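Local coordinates for protein maquette-3 (Escherichia coli, PDB 6Z0C) that is an artificial four-helix bundle, designed in silico, that probably serves to test buried networks of charged residues in a hydrophobic core, at residues A[133-136]-A[137-140]; A[164-167]-A[168-171]; A[59-62]-A[63-66]; A[154-157]-A[158-162]. All blocks are in the same frame, centred on the assembly; numbering follows the deposited sequence.

Contact 1 of 4, residues A[133-136]-A[137-140]; sequences LEDE and EKFI
Glu-137 lies back over the carbonyl of Leu-133, and Lys-138 over that of Glu-134. In Glu-137, chi1 of -72° sets CG beside the backbone N, and CG rests 3.4 Å from O of Leu-133, the carbonyl that also accepts the Glu-137 N-H at 3.0 Å. The chain stays extended beyond CG, and OE2 ends 4.0 Å from CA of Glu-134. Lys-138 repeats this one residue on: CG lies 3.4 Å from Glu-134 O, and the straight chain carries NZ to 4.3 Å from OD1 of Asp-135. That is nearness of opposite charges, beyond salt-bridge distance; Asp-135 pairs instead, through OD2, with Lys-131. Glu-136 differs from both, because it bends at chi2 (-75°) and sends its carboxylate into the bundle, with OE1 salt-bridged to Lys-35 and OE2 to Lys-162. A leucine in place of Glu-137 would probably leave the guanidinium of Arg-170, which pairs with OE1, without its carboxylate mate on this helix. The main chain beneath is regular helix, with i to i+4 bonds such as Ile-140 N to Glu-136 O at 3.0 Å. On helix 105-144, Leu-133, Glu-136 and Ile-140 lean on helix 152-194, whereas Phe-139 packs against Val-57 and Gln-61 of helix 52-99.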
loop_
_atom_site.group_PDB
_atom_site.type_symbol
_atom_site.label_atom_id
_atom_site.label_comp_id
_atom_site.label_asym_id
_atom_site.label_seq_id
_atom_site.Cartn_x
_atom_site.Cartn_y
_atom_site.Cartn_z
ATOM N N LEU A 133 7.485 -5.853 6.065
ATOM C CA LEU A 133 7.024 -6.071 7.462
ATOM C C LEU A 133 7.769 -7.265 8.075
ATOM O O LEU A 133 8.245 -7.139 9.219
ATOM C CB LEU A 133 5.509 -6.288 7.439
ATOM C CG LEU A 133 4.828 -6.496 8.789
ATOM C CD1 LEU A 133 5.125 -5.351 9.743
ATOM C CD2 LEU A 133 3.329 -6.647 8.591
ATOM N N GLU A 134 7.894 -8.370 7.336
ATOM C CA GLU A 134 8.635 -9.581 7.783
ATOM C C GLU A 134 10.088 -9.204 8.092
ATOM O O GLU A 134 10.585 -9.610 9.154
ATOM C CB GLU A 134 8.583 -10.686 6.730
ATOM C CG GLU A 134 7.273 -11.443 6.733
ATOM C CD GLU A 134 7.223 -12.581 5.730
ATOM O OE1 GLU A 134 8.135 -13.433 5.766
ATOM O OE2 GLU A 134 6.286 -12.601 4.911
ATOM N N ASP A 135 10.736 -8.456 7.196
ATOM C CA ASP A 135 12.154 -8.031 7.334
ATOM C C ASP A 135 12.309 -7.119 8.565
ATOM O O ASP A 135 13.340 -7.245 9.263
ATOM C CB ASP A 135 12.656 -7.373 6.043
ATOM C CG ASP A 135 12.832 -8.349 4.890
ATOM O OD1 ASP A 135 12.855 -9.572 5.140
ATOM O OD2 ASP A 135 12.945 -7.883 3.748
ATOM N N GLU A 136 11.329 -6.250 8.838
ATOM C CA GLU A 136 11.345 -5.356 10.028
ATOM C C GLU A 136 11.263 -6.216 11.295
ATOM O O GLU A 136 12.056 -5.977 12.217
ATOM C CB GLU A 136 10.203 -4.337 9.997
ATOM C CG GLU A 136 10.278 -3.364 8.835
ATOM C CD GLU A 136 11.323 -2.262 8.928
ATOM O OE1 GLU A 136 11.167 -1.259 8.208
ATOM O OE2 GLU A 136 12.294 -2.409 9.699
ATOM N N GLU A 137 10.349 -7.190 11.324
ATOM C CA GLU A 137 10.160 -8.120 12.470
ATOM C C GLU A 137 11.453 -8.904 12.727
ATOM O O GLU A 137 11.795 -9.095 13.910
ATOM C CB GLU A 137 8.999 -9.077 12.206
ATOM C CG GLU A 137 7.650 -8.397 12.277
ATOM C CD GLU A 137 6.470 -9.309 12.005
ATOM O OE1 GLU A 137 5.439 -9.131 12.669
ATOM O OE2 GLU A 137 6.582 -10.183 11.125
ATOM N N LYS A 138 12.131 -9.353 11.667
ATOM C CA LYS A 138 13.400 -10.120 11.774
ATOM C C LYS A 138 14.487 -9.229 12.378
ATOM O O LYS A 138 15.228 -9.707 13.254
ATOM C CB LYS A 138 13.859 -10.638 10.411
ATOM C CG LYS A 138 13.075 -11.824 9.877
ATOM C CD LYS A 138 13.592 -12.308 8.547
ATOM C CE LYS A 138 12.796 -13.471 8.000
ATOM N NZ LYS A 138 13.038 -13.650 6.550
ATOM N N PHE A 139 14.589 -7.978 11.929
ATOM C CA PHE A 139 15.644 -7.068 12.435
ATOM C C PHE A 139 15.411 -6.802 13.926
ATOM O O PHE A 139 16.397 -6.783 14.680
ATOM C CB PHE A 139 15.737 -5.755 11.657
ATOM C CG PHE A 139 16.825 -4.890 12.233
ATOM C CD1 PHE A 139 18.144 -5.316 12.194
ATOM C CD2 PHE A 139 16.528 -3.721 12.913
ATOM C CE1 PHE A 139 19.152 -4.559 12.771
ATOM C CE2 PHE A 139 17.539 -2.962 13.484
ATOM C CZ PHE A 139 18.846 -3.385 13.416
ATOM N N ILE A 140 14.157 -6.599 14.333
ATOM C CA ILE A 140 13.785 -6.349 15.759
ATOM C C ILE A 140 14.252 -7.533 16.615
ATOM O O ILE A 140 14.833 -7.285 17.690
ATOM C CB ILE A 140 12.276 -6.080 15.896
ATOM C CG1 ILE A 140 11.969 -4.630 15.509
ATOM C CG2 ILE A 140 11.770 -6.429 17.290
ATOM C CD1 ILE A 140 10.578 -4.184 15.843
#

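Contact 2 of 4, residues A[164-167]-A[168-171]; sequences QVIK and QQRE
Gln-164 swings CG opposite its own backbone N (chi1 169°) and then bends at chi2, while Gln-168, four residues on, keeps CG beside its N and runs extended; the two amides thereby converge over one turn of helix 152-194 in this four-helix bundle. NE2 of Gln-164 donates to OE1 of Gln-168 at 2.7 Å, and the N-H...O angle of 169° makes the bond nearly straight. The acceptor lies in the plane of the donor amide, yet the two amide planes are turned 50° apart, so the side chains meet crosswise instead of stacking. CG of Gln-168 is also close to that NE2, at 3.3 Å. Gln-168 N donates in turn to Gln-164 O at 3.2 Å, so one backbone and one side-chain bond join the pair.

Two further i, i+4 pairs, Val-165 with Gln-169 and Ile-166 with Arg-170, run side by side and point the same way. CG2 of Ile-166 lies 3.9 Å from NE of Arg-170, an oblique approach to the guanidinium whose NH2 is salt-bridged to Glu-137 on helix 105-144. Val-165 also packs on Ile-34 and Ile-38 of helix 4-48, and Gln-168 touches Leu-31 there, which places this turn against two neighbouring helices. Inside, Gln-169 flanks Val-165, its OE1 buried without a polar partner in the model and 3.8 Å from CG1 of Val-165.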
loop_
_atom_site.group_PDB
_atom_site.type_symbol
_atom_site.label_atom_id
_atom_site.label_comp_id
_atom_site.label_asym_id
_atom_site.label_seq_id
_atom_site.Cartn_x
_atom_site.Cartn_y
_atom_site.Cartn_z
ATOM N N GLN A 164 7.443 1.407 16.172
ATOM C CA GLN A 164 6.481 2.389 15.595
ATOM C C GLN A 164 6.356 2.151 14.085
ATOM O O GLN A 164 5.218 2.215 13.578
ATOM C CB GLN A 164 6.901 3.832 15.895
ATOM C CG GLN A 164 6.108 4.878 15.120
ATOM C CD GLN A 164 4.623 4.823 15.389
ATOM O OE1 GLN A 164 4.178 4.434 16.466
ATOM N NE2 GLN A 164 3.837 5.229 14.405
ATOM N N VAL A 165 7.474 1.903 13.396
ATOM C CA VAL A 165 7.502 1.597 11.932
ATOM C C VAL A 165 6.585 0.400 11.661
ATOM O O VAL A 165 5.794 0.461 10.703
ATOM C CB VAL A 165 8.930 1.327 11.419
ATOM C CG1 VAL A 165 8.930 0.552 10.107
ATOM C CG2 VAL A 165 9.715 2.616 11.262
ATOM N N ILE A 166 6.693 -0.654 12.471
ATOM C CA ILE A 166 5.924 -1.915 12.261
ATOM C C ILE A 166 4.427 -1.623 12.423
ATOM O O ILE A 166 3.654 -2.128 11.594
ATOM C CB ILE A 166 6.436 -3.043 13.177
ATOM C CG1 ILE A 166 7.677 -3.689 12.559
ATOM C CG2 ILE A 166 5.346 -4.065 13.459
ATOM C CD1 ILE A 166 8.436 -4.581 13.496
ATOM N N LYS A 167 4.035 -0.823 13.421
ATOM C CA LYS A 167 2.617 -0.416 13.633
ATOM C C LYS A 167 2.071 0.220 12.350
ATOM O O LYS A 167 0.944 -0.136 11.950
ATOM C CB LYS A 167 2.466 0.586 14.782
ATOM C CG LYS A 167 2.498 -0.005 16.183
ATOM C CD LYS A 167 2.167 1.014 17.257
ATOM C CE LYS A 167 2.189 0.446 18.660
ATOM N NZ LYS A 167 3.571 0.262 19.150
ATOM N N GLN A 168 2.839 1.131 11.744
ATOM C CA GLN A 168 2.441 1.877 10.520
ATOM C C GLN A 168 2.370 0.928 9.315
ATOM O O GLN A 168 1.458 1.107 8.489
ATOM C CB GLN A 168 3.407 3.033 10.265
ATOM C CG GLN A 168 3.320 4.122 11.325
ATOM C CD GLN A 168 4.278 5.262 11.074
ATOM O OE1 GLN A 168 4.924 5.764 11.987
ATOM N NE2 GLN A 168 4.386 5.679 9.824
ATOM N N GLN A 169 3.283 -0.040 9.203
ATOM C CA GLN A 169 3.271 -1.009 8.069
ATOM C C GLN A 169 2.042 -1.922 8.178
ATOM O O GLN A 169 1.461 -2.230 7.135
ATOM C CB GLN A 169 4.586 -1.782 7.986
ATOM C CG GLN A 169 5.662 -1.020 7.223
ATOM C CD GLN A 169 7.045 -1.562 7.476
ATOM O OE1 GLN A 169 7.255 -2.376 8.372
ATOM N NE2 GLN A 169 8.002 -1.114 6.682
ATOM N N ARG A 170 1.633 -2.316 9.386
ATOM C CA ARG A 170 0.387 -3.109 9.593
ATOM C C ARG A 170 -0.833 -2.258 9.235
ATOM O O ARG A 170 -1.808 -2.810 8.699
ATOM C CB ARG A 170 0.266 -3.582 11.041
ATOM C CG ARG A 170 1.334 -4.586 11.433
ATOM C CD ARG A 170 0.882 -5.426 12.604
ATOM N NE ARG A 170 2.019 -6.091 13.205
ATOM C CZ ARG A 170 2.621 -7.170 12.712
ATOM N NH1 ARG A 170 2.197 -7.735 11.592
ATOM N NH2 ARG A 170 3.651 -7.686 13.360
ATOM N N GLU A 171 -0.788 -0.966 9.556
ATOM C CA GLU A 171 -1.857 0.004 9.209
ATOM C C GLU A 171 -1.961 0.073 7.679
ATOM O O GLU A 171 -3.088 0.033 7.159
ATOM C CB GLU A 171 -1.558 1.362 9.849
ATOM C CG GLU A 171 -2.796 2.097 10.320
ATOM C CD GLU A 171 -3.618 1.355 11.362
ATOM O OE1 GLU A 171 -3.124 1.177 12.495
ATOM O OE2 GLU A 171 -4.744 0.946 11.031
#

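Contact 3 of 4, residues A[59-62]-A[63-66]; sequences QKQL and ELEE
Gln-59 opens the turn with a weak main-chain bond, its O accepting from N of Glu-63 at 3.4 Å. The side chain of Glu-63 comes back alongside, with CB 3.6 Å from O of Lys-60. Lys-60 meets the next turn through its backbone, its side chain leading off toward Leu-142 of helix 105-144.

Gln-61 carries the contact, an i, i+4 amide-carboxylate pair. CG stands opposite the backbone N (chi1 177°), and a bend at chi2 turns the amide along the helix, where NE2 donates to OE1 of Glu-65 at 2.9 Å. The carboxylate oxygen is met from above its plane, 39° out of it, and the amide and carboxylate planes are 65° apart, so the two groups cross. On its other branch, OE1 of Gln-61 lies 3.4 Å from CD2 of Leu-64. The main chain adds a bond from Glu-65 N to Gln-61 O, also 2.9 Å. With an alanine here, OE1 of Glu-65 would probably lose this N-H donor, and CD2 of Leu-64 the amide beside it.

Leu-62 ends the segment with a second weak backbone bond, Glu-66 N to Leu-62 O at 3.4 Å, while CB of Glu-65 sits 3.3 Å from that same oxygen. In the bundle, OE2 of Glu-65 is salt-bridged to Lys-35 of helix 4-48 and Lys-162 of helix 152-194, consistent with the designed buried charge network, with Gln-61 in its second shell; Leu-62 touches Arg-43 of helix 4-48, and Gln-61 packs on Phe-139 of helix 105-144.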
loop_
_atom_site.group_PDB
_atom_site.type_symbol
_atom_site.label_atom_id
_atom_site.label_comp_id
_atom_site.label_asym_id
_atom_site.label_seq_id
_atom_site.Cartn_x
_atom_site.Cartn_y
_atom_site.Cartn_z
ATOM N N GLN A 59 25.579 -2.339 10.656
ATOM C CA GLN A 59 26.084 -2.012 9.291
ATOM C C GLN A 59 25.322 -2.830 8.239
ATOM O O GLN A 59 24.944 -2.249 7.210
ATOM C CB GLN A 59 27.595 -2.230 9.179
ATOM C CG GLN A 59 28.386 -0.938 9.327
ATOM C CD GLN A 59 29.879 -1.139 9.389
ATOM O OE1 GLN A 59 30.380 -2.261 9.394
ATOM N NE2 GLN A 59 30.609 -0.036 9.442
ATOM N N LYS A 60 25.093 -4.122 8.464
ATOM C CA LYS A 60 24.445 -4.968 7.423
ATOM C C LYS A 60 22.965 -4.566 7.320
ATOM O O LYS A 60 22.444 -4.574 6.191
ATOM C CB LYS A 60 24.739 -6.460 7.634
ATOM C CG LYS A 60 24.039 -7.164 8.783
ATOM C CD LYS A 60 24.229 -8.677 8.735
ATOM C CE LYS A 60 24.516 -9.310 10.081
ATOM N NZ LYS A 60 23.323 -9.306 10.960
ATOM N N GLN A 61 22.331 -4.130 8.416
ATOM C CA GLN A 61 20.922 -3.644 8.389
ATOM C C GLN A 61 20.843 -2.308 7.637
ATOM O O GLN A 61 19.829 -2.074 6.954
ATOM C CB GLN A 61 20.347 -3.504 9.798
ATOM C CG GLN A 61 18.934 -2.931 9.826
ATOM C CD GLN A 61 17.932 -3.763 9.061
ATOM O OE1 GLN A 61 18.137 -4.950 8.807
ATOM N NE2 GLN A 61 16.829 -3.136 8.686
ATOM N N LEU A 62 21.866 -1.462 7.769
ATOM C CA LEU A 62 21.949 -0.143 7.087
ATOM C C LEU A 62 21.809 -0.339 5.568
ATOM O O LEU A 62 21.034 0.418 4.944
ATOM C CB LEU A 62 23.281 0.513 7.466
ATOM C CG LEU A 62 23.439 1.995 7.132
ATOM C CD1 LEU A 62 22.259 2.820 7.627
ATOM C CD2 LEU A 62 24.735 2.522 7.721
ATOM N N GLU A 63 22.497 -1.337 5.000
ATOM C CA GLU A 63 22.432 -1.673 3.546
ATOM C C GLU A 63 20.995 -2.039 3.149
ATOM O O GLU A 63 20.522 -1.544 2.108
ATOM C CB GLU A 63 23.351 -2.844 3.197
ATOM C CG GLU A 63 24.802 -2.626 3.579
ATOM C CD GLU A 63 25.775 -3.586 2.915
ATOM O OE1 GLU A 63 26.983 -3.279 2.901
ATOM O OE2 GLU A 63 25.325 -4.638 2.413
ATOM N N LEU A 64 20.335 -2.896 3.932
ATOM C CA LEU A 64 18.944 -3.363 3.671
ATOM C C LEU A 64 17.996 -2.159 3.735
ATOM O O LEU A 64 17.076 -2.086 2.913
ATOM C CB LEU A 64 18.571 -4.449 4.690
ATOM C CG LEU A 64 17.084 -4.785 4.829
ATOM C CD1 LEU A 64 16.451 -5.135 3.488
ATOM C CD2 LEU A 64 16.879 -5.934 5.813
ATOM N N GLU A 65 18.242 -1.236 4.663
ATOM C CA GLU A 65 17.378 -0.051 4.913
ATOM C C GLU A 65 17.250 0.794 3.634
ATOM O O GLU A 65 16.123 1.242 3.326
ATOM C CB GLU A 65 17.950 0.768 6.070
ATOM C CG GLU A 65 16.885 1.449 6.903
ATOM C CD GLU A 65 16.080 0.536 7.806
ATOM O OE1 GLU A 65 16.691 -0.293 8.509
ATOM O OE2 GLU A 65 14.843 0.671 7.816
ATOM N N GLU A 66 18.352 1.011 2.913
ATOM C CA GLU A 66 18.366 1.858 1.687
ATOM C C GLU A 66 17.461 1.214 0.627
ATOM O O GLU A 66 16.733 1.958 -0.060
ATOM C CB GLU A 66 19.797 2.069 1.190
ATOM C CG GLU A 66 20.619 2.995 2.076
ATOM C CD GLU A 66 20.258 4.473 2.020
ATOM O OE1 GLU A 66 20.777 5.238 2.863
ATOM O OE2 GLU A 66 19.468 4.865 1.136
#

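Contact 4 of 4, residues A[154-157]-A[158-162]; sequences ELRE and LLKGK
Glu-157 and Lys-160 form an i, i+3 charge pair within one turn of helix 152-194, near the start of this last helix of the four-helix bundle and on its exposed side. The evidence is a long salt bridge, OE1 of Glu-157 to NZ of Lys-160 at 3.6 Å. Its geometry follows from a bend at chi2 of Glu-157 (-54°), which curls the carboxylate toward the following turn, and from the fully extended chain of Lys-160, which it meets crosswise. OE1 is equally near the aliphatic part of the lysine, 3.6 Å from CD, so the carboxylate lies beside the shaft as well as the ammonium group. Arg-156, four residues before Lys-160, brings a like charge: its NH2 is 4.3 Å from NZ of Lys-160, and CE of that lysine lies over the guanidinium face, offset toward the rim. The nearby carboxylate of Glu-157 would probably ease the repulsion at Lys-160 somewhat.

The inward side is apolar. Leu-155 and Leu-158 meet through CD2 and CD2 at 4.3 Å, and both rest on Leu-58 of helix 52-99; Leu-159 leans on Ile-140 and Leu-143 of helix 105-144. Lys-162 turns its NZ inward to Glu-65 and Glu-136. Within 154-162, Arg-156, Glu-157 and Lys-160 are exposed, while Leu-155 and Leu-158 are buried. CB of Leu-158 sits close to two carbonyls, 3.3 Å from O of Glu-154 and likewise from O of Leu-155, and Gly-161 N donates to Glu-157 O at 3.1 Å.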
loop_
_atom_site.group_PDB
_atom_site.type_symbol
_atom_site.label_atom_id
_atom_site.label_comp_id
_atom_site.label_asym_id
_atom_site.label_seq_id
_atom_site.Cartn_x
_atom_site.Cartn_y
_atom_site.Cartn_z
ATOM N N GLU A 154 21.126 4.372 22.587
ATOM C CA GLU A 154 20.781 4.616 21.158
ATOM C C GLU A 154 20.100 3.366 20.581
ATOM O O GLU A 154 19.179 3.524 19.759
ATOM C CB GLU A 154 22.001 5.049 20.334
ATOM C CG GLU A 154 23.159 4.063 20.319
ATOM C CD GLU A 154 24.339 4.431 21.205
ATOM O OE1 GLU A 154 24.109 4.904 22.339
ATOM O OE2 GLU A 154 25.489 4.242 20.758
ATOM N N LEU A 155 20.503 2.169 21.007
ATOM C CA LEU A 155 19.911 0.906 20.486
ATOM C C LEU A 155 18.467 0.782 20.988
ATOM O O LEU A 155 17.611 0.346 20.196
ATOM C CB LEU A 155 20.788 -0.285 20.887
ATOM C CG LEU A 155 22.187 -0.293 20.268
ATOM C CD1 LEU A 155 23.016 -1.456 20.785
ATOM C CD2 LEU A 155 22.122 -0.332 18.749
ATOM N N ARG A 156 18.191 1.197 22.230
ATOM C CA ARG A 156 16.820 1.188 22.810
ATOM C C ARG A 156 15.948 2.199 22.052
ATOM O O ARG A 156 14.785 1.868 21.768
ATOM C CB ARG A 156 16.849 1.475 24.317
ATOM C CG ARG A 156 15.803 0.704 25.110
ATOM C CD ARG A 156 16.036 0.761 26.611
ATOM N NE ARG A 156 15.269 1.823 27.251
ATOM C CZ ARG A 156 14.089 1.672 27.854
ATOM N NH1 ARG A 156 13.505 0.485 27.922
ATOM N NH2 ARG A 156 13.494 2.720 28.397
ATOM N N GLU A 157 16.489 3.377 21.720
ATOM C CA GLU A 157 15.779 4.411 20.915
ATOM C C GLU A 157 15.500 3.865 19.509
ATOM O O GLU A 157 14.398 4.107 18.984
ATOM C CB GLU A 157 16.586 5.711 20.851
ATOM C CG GLU A 157 16.484 6.540 22.117
ATOM C CD GLU A 157 15.058 6.842 22.545
ATOM O OE1 GLU A 157 14.588 6.212 23.517
ATOM O OE2 GLU A 157 14.416 7.694 21.896
ATOM N N LEU A 158 16.469 3.159 18.924
ATOM C CA LEU A 158 16.353 2.531 17.581
ATOM C C LEU A 158 15.222 1.495 17.609
ATOM O O LEU A 158 14.415 1.465 16.662
ATOM C CB LEU A 158 17.704 1.900 17.233
ATOM C CG LEU A 158 17.819 1.255 15.856
ATOM C CD1 LEU A 158 17.602 2.278 14.748
ATOM C CD2 LEU A 158 19.173 0.581 15.708
ATOM N N LEU A 159 15.157 0.687 18.671
ATOM C CA LEU A 159 14.116 -0.361 18.842
ATOM C C LEU A 159 12.739 0.304 18.929
ATOM O O LEU A 159 11.827 -0.163 18.237
ATOM C CB LEU A 159 14.424 -1.190 20.093
ATOM C CG LEU A 159 13.388 -2.255 20.449
ATOM C CD1 LEU A 159 13.161 -3.212 19.290
ATOM C CD2 LEU A 159 13.810 -3.022 21.690
ATOM N N LYS A 160 12.599 1.360 19.737
ATOM C CA LYS A 160 11.328 2.121 19.893
ATOM C C LYS A 160 10.856 2.602 18.517
ATOM O O LYS A 160 9.655 2.438 18.212
ATOM C CB LYS A 160 11.504 3.319 20.829
ATOM C CG LYS A 160 11.537 2.998 22.316
ATOM C CD LYS A 160 11.547 4.250 23.171
ATOM C CE LYS A 160 11.722 3.971 24.649
ATOM N NZ LYS A 160 11.677 5.218 25.448
ATOM N N GLY A 161 11.770 3.174 17.727
ATOM C CA GLY A 161 11.498 3.635 16.355
ATOM C C GLY A 161 10.988 2.501 15.482
ATOM O O GLY A 161 9.959 2.693 14.799
ATOM N N LYS A 162 11.673 1.353 15.513
ATOM C CA LYS A 162 11.351 0.175 14.666
ATOM C C LYS A 162 9.968 -0.363 15.042
ATOM O O LYS A 162 9.226 -0.746 14.125
ATOM C CB LYS A 162 12.430 -0.904 14.783
ATOM C CG LYS A 162 13.705 -0.623 14.002
ATOM C CD LYS A 162 13.454 -0.393 12.533
ATOM C CE LYS A 162 14.669 -0.643 11.667
ATOM N NZ LYS A 162 14.356 -0.404 10.240
#

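Along the chain the order is contact 3 on helix 52-99, contact 1 on helix 105-144, then contacts 4 and 2, which follow one another on helix 152-194 with a single residue between them and centres about 14 Å apart. All four are single-helix turns, and contact 1 is the hub: its centre lies about 11 Å from contact 2, 12 Å from contact 3 and 14 Å from contact 4, and it touches each. Contacts 2 and 3, about 19 Å apart between centres, do not touch. Lys-162 NZ bridges three of the turns, reaching Glu-136 OE2 at 2.9 Å and Glu-65 OE2 at 2.7 Å, consistent with the designed buried charge network.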